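Local coordinates for glutathione S-transferase (Pseudomonas fluorescens, PDB 3M3M), which binds glutathione and probably acts as a glutathione transferase, joining the tripeptide to electrophilic substrates, at residues A[58-63]-A[73-78]. Residues are numbered along the deposited sequence; the frame is centred on the assembly and turned at random.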
ATOM      1  N   LEU A  58     -11.081  -7.757   3.437  1.00  9.56           N
ATOM      2  CA  LEU A  58     -11.585  -8.466   2.240  1.00 10.60           C
ATOM      3  C   LEU A  58     -12.524  -9.521   2.795  1.00 11.58           C
ATOM      4  O   LEU A  58     -12.147 -10.361   3.628  1.00 11.02           O
ATOM      5  CB  LEU A  58     -10.464  -9.142   1.462  1.00 12.22           C
ATOM      6  CG  LEU A  58     -10.946  -9.996   0.276  1.00 12.65           C
ATOM      7  CD1 LEU A  58     -11.496  -9.070  -0.751  1.00 13.17           C
ATOM      8  CD2 LEU A  58      -9.834 -10.795  -0.395  1.00 14.93           C
ATOM      9  N   GLU A  59     -13.780  -9.450   2.348  1.00 10.62           N
ATOM     10  CA  GLU A  59     -14.760 -10.435   2.801  1.00 11.55           C
ATOM     11  C   GLU A  59     -15.099 -11.364   1.634  1.00 13.11           C
ATOM     12  O   GLU A  59     -15.382 -10.909   0.521  1.00 12.85           O
ATOM     13  CB  GLU A  59     -16.032  -9.709   3.271  1.00 11.65           C
ATOM     14  CG  GLU A  59     -17.176 -10.721   3.626  1.00 13.22           C
ATOM     15  CD  GLU A  59     -18.421  -9.920   4.035  1.00 25.14           C
ATOM     16  OE1 GLU A  59     -18.320  -9.124   4.930  1.00 21.70           O
ATOM     17  OE2 GLU A  59     -19.507 -10.106   3.463  1.00 36.03           O
ATOM     18  N   LEU A  60     -14.987 -12.665   1.877  1.00 12.80           N
ATOM     19  CA  LEU A  60     -15.229 -13.708   0.861  1.00 15.12           C
ATOM     20  C   LEU A  60     -16.698 -14.121   0.880  1.00 17.71           C
ATOM     21  O   LEU A  60     -17.461 -13.772   1.780  1.00 17.70           O
ATOM     22  CB  LEU A  60     -14.345 -14.955   1.146  1.00 13.36           C
ATOM     23  CG  LEU A  60     -12.845 -14.597   1.462  1.00 16.05           C
ATOM     24  CD1 LEU A  60     -12.065 -15.883   1.821  1.00 17.84           C
ATOM     25  CD2 LEU A  60     -12.131 -13.818   0.298  1.00 18.04           C
ATOM     26  N   GLU A  61     -17.066 -14.922  -0.119  1.00 20.53           N
ATOM     27  CA  GLU A  61     -18.475 -15.292  -0.301  1.00 25.28           C
ATOM     28  C   GLU A  61     -19.089 -16.010   0.884  1.00 24.31           C
ATOM     29  O   GLU A  61     -20.262 -15.799   1.184  1.00 24.86           O
ATOM     30  CB  GLU A  61     -18.554 -16.126  -1.590  1.00 27.35           C
ATOM     31  CG  GLU A  61     -19.901 -16.153  -2.272  1.00 39.13           C
ATOM     32  CD  GLU A  61     -19.820 -16.821  -3.688  1.00 48.69           C
ATOM     33  OE1 GLU A  61     -18.755 -16.717  -4.367  1.00 52.93           O
ATOM     34  OE2 GLU A  61     -20.818 -17.455  -4.113  1.00 52.79           O
ATOM     35  N   ASP A  62     -18.314 -16.763   1.659  1.00 23.38           N
ATOM     36  CA  ASP A  62     -18.840 -17.469   2.835  1.00 24.67           C
ATOM     37  C   ASP A  62     -18.825 -16.637   4.113  1.00 24.65           C
ATOM     38  O   ASP A  62     -19.159 -17.103   5.209  1.00 22.94           O
ATOM     39  CB  ASP A  62     -18.149 -18.824   2.990  1.00 27.01           C
ATOM     40  CG  ASP A  62     -16.637 -18.701   3.359  1.00 31.84           C
ATOM     41  OD1 ASP A  62     -16.141 -17.553   3.585  1.00 28.45           O
ATOM     42  OD2 ASP A  62     -15.964 -19.755   3.435  1.00 32.06           O
ATOM     43  N   GLY A  63     -18.424 -15.363   3.974  1.00 23.18           N
ATOM     44  CA  GLY A  63     -18.443 -14.446   5.115  1.00 22.06           C
ATOM     45  C   GLY A  63     -17.082 -14.301   5.795  1.00 19.99           C
ATOM     46  O   GLY A  63     -16.939 -13.440   6.654  1.00 18.66           O
ATOM     47  N   LEU A  73      -2.981  -9.025  -0.180  1.00  6.55           N
ATOM     48  CA  LEU A  73      -2.233  -9.125  -1.419  1.00  7.14           C
ATOM     49  C   LEU A  73      -1.724 -10.553  -1.615  1.00  9.14           C
ATOM     50  O   LEU A  73      -1.783 -11.102  -2.740  1.00  8.39           O
ATOM     51  CB  LEU A  73      -1.043  -8.153  -1.447  1.00  8.85           C
ATOM     52  CG  LEU A  73      -1.387  -6.643  -1.502  1.00  6.92           C
ATOM     53  CD1 LEU A  73      -0.080  -5.820  -1.430  1.00  8.86           C
ATOM     54  CD2 LEU A  73      -2.153  -6.404  -2.865  1.00  8.85           C
ATOM     55  N   ASN A  74      -1.168 -11.156  -0.539  1.00  6.35           N
ATOM     56  CA  ASN A  74      -0.703 -12.568  -0.721  1.00  7.58           C
ATOM     57  C   ASN A  74      -1.836 -13.532  -1.120  1.00  8.59           C
ATOM     58  O   ASN A  74      -1.587 -14.454  -1.983  1.00  9.89           O
ATOM     59  CB  ASN A  74      -0.029 -13.029   0.566  1.00  8.14           C
ATOM     60  CG  ASN A  74       1.499 -12.615   0.607  1.00  8.42           C
ATOM     61  OD1 ASN A  74       2.357 -13.334   0.106  1.00  9.86           O
ATOM     62  ND2 ASN A  74       1.786 -11.423   1.054  1.00  6.62           N
ATOM     63  N   PHE A  75      -2.999 -13.410  -0.465  1.00  8.13           N
ATOM     64  CA  PHE A  75      -4.133 -14.312  -0.781  1.00  7.06           C
ATOM     65  C   PHE A  75      -4.533 -14.119  -2.270  1.00  8.76           C
ATOM     66  O   PHE A  75      -4.728 -15.129  -2.990  1.00 10.18           O
ATOM     67  CB  PHE A  75      -5.291 -13.914   0.060  1.00  7.97           C
ATOM     68  CG  PHE A  75      -6.500 -14.660  -0.190  1.00 11.15           C
ATOM     69  CD1 PHE A  75      -6.577 -16.006   0.218  1.00 13.78           C
ATOM     70  CD2 PHE A  75      -7.608 -14.063  -0.908  1.00 14.06           C
ATOM     71  CE1 PHE A  75      -7.793 -16.759   0.010  1.00 15.74           C
ATOM     72  CE2 PHE A  75      -8.806 -14.844  -1.102  1.00 16.09           C
ATOM     73  CZ  PHE A  75      -8.831 -16.182  -0.712  1.00 14.94           C
ATOM     74  N   LEU A  76      -4.662 -12.852  -2.712  1.00  9.26           N
ATOM     75  CA  LEU A  76      -5.138 -12.615  -4.118  1.00  8.59           C
ATOM     76  C   LEU A  76      -4.128 -13.050  -5.149  1.00  9.89           C
ATOM     77  O   LEU A  76      -4.483 -13.550  -6.264  1.00 11.43           O
ATOM     78  CB  LEU A  76      -5.490 -11.116  -4.333  1.00  7.75           C
ATOM     79  CG  LEU A  76      -6.668 -10.674  -3.485  1.00 11.01           C
ATOM     80  CD1 LEU A  76      -6.916  -9.130  -3.531  1.00 10.43           C
ATOM     81  CD2 LEU A  76      -7.963 -11.452  -3.858  1.00 11.16           C
ATOM     82  N   ALA A  77      -2.861 -12.891  -4.840  1.00 10.31           N
ATOM     83  CA  ALA A  77      -1.755 -13.070  -5.839  1.00 10.34           C
ATOM     84  C   ALA A  77      -1.271 -14.531  -5.932  1.00 15.99           C
ATOM     85  O   ALA A  77      -0.444 -14.885  -6.795  1.00 15.70           O
ATOM     86  CB  ALA A  77      -0.531 -12.179  -5.502  1.00 10.77           C
ATOM     87  N   ASP A  78      -1.641 -15.340  -4.934  1.00 17.83           N
ATOM     88  CA  ASP A  78      -0.899 -16.623  -4.826  1.00 20.76           C
ATOM     89  C   ASP A  78      -1.264 -17.430  -6.106  1.00 18.85           C
ATOM     90  O   ASP A  78      -2.435 -17.462  -6.538  1.00 17.75           O
ATOM     91  CB  ASP A  78      -1.326 -17.364  -3.592  1.00 23.33           C
ATOM     92  CG  ASP A  78      -0.800 -18.783  -3.570  1.00 31.96           C
ATOM     93  OD1 ASP A  78      -1.686 -19.709  -3.658  1.00 40.61           O
ATOM     94  OD2 ASP A  78       0.464 -18.905  -3.644  1.00 36.29           O
TER
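L58 and L60, on strand 58-60, face F75 and L76 on helix 73-77, whose axis passes 11.4 Å from that of the strand with the two N-to-C directions 44° apart. No hydrogen bond spans the gap; the contact between the two segments is made by apolar side chains. With CG anti to the backbone N (chi1 177°), the F75 ring reaches out from the helix to the strand. The L58 side chain runs at about a right angle to that of F75, its CD2 4.0 Å from CD2 of F75, whereas L60 and F75 point at each other from opposite directions, with L60 CD2 3.8 Å from F75 CE2. Both CD2 methyls lie oblique to the ring. CD1 of L60 is 4.1 Å from CZ of F75, so both L60 methyls rest against the outer CE2-CZ part of the ring. A large phenyl ring suits this exposed margin, spanning from helix to strand with methyls against part of it. L58 CD2 also lies 4.0 Å from L76 CD2; both residues are buried, and leucine's branched apolar end suits an interior place between sheet and helix. Y4 of the neighbouring strand 4-8 touches L58, L60 and F75, and M21 and L22 of helix 13-24 pack on L76. Past L60 the chain reverses in a type I turn, where G63 has a positive phi (98°) at which a CB would press on the carbonyl O of D62, hence glycine. The arrangement is the beta-beta-alpha end of the thioredoxin-like N-terminal domain of glutathione transferases, in which the helix after the strand hairpin packs back against the sheet.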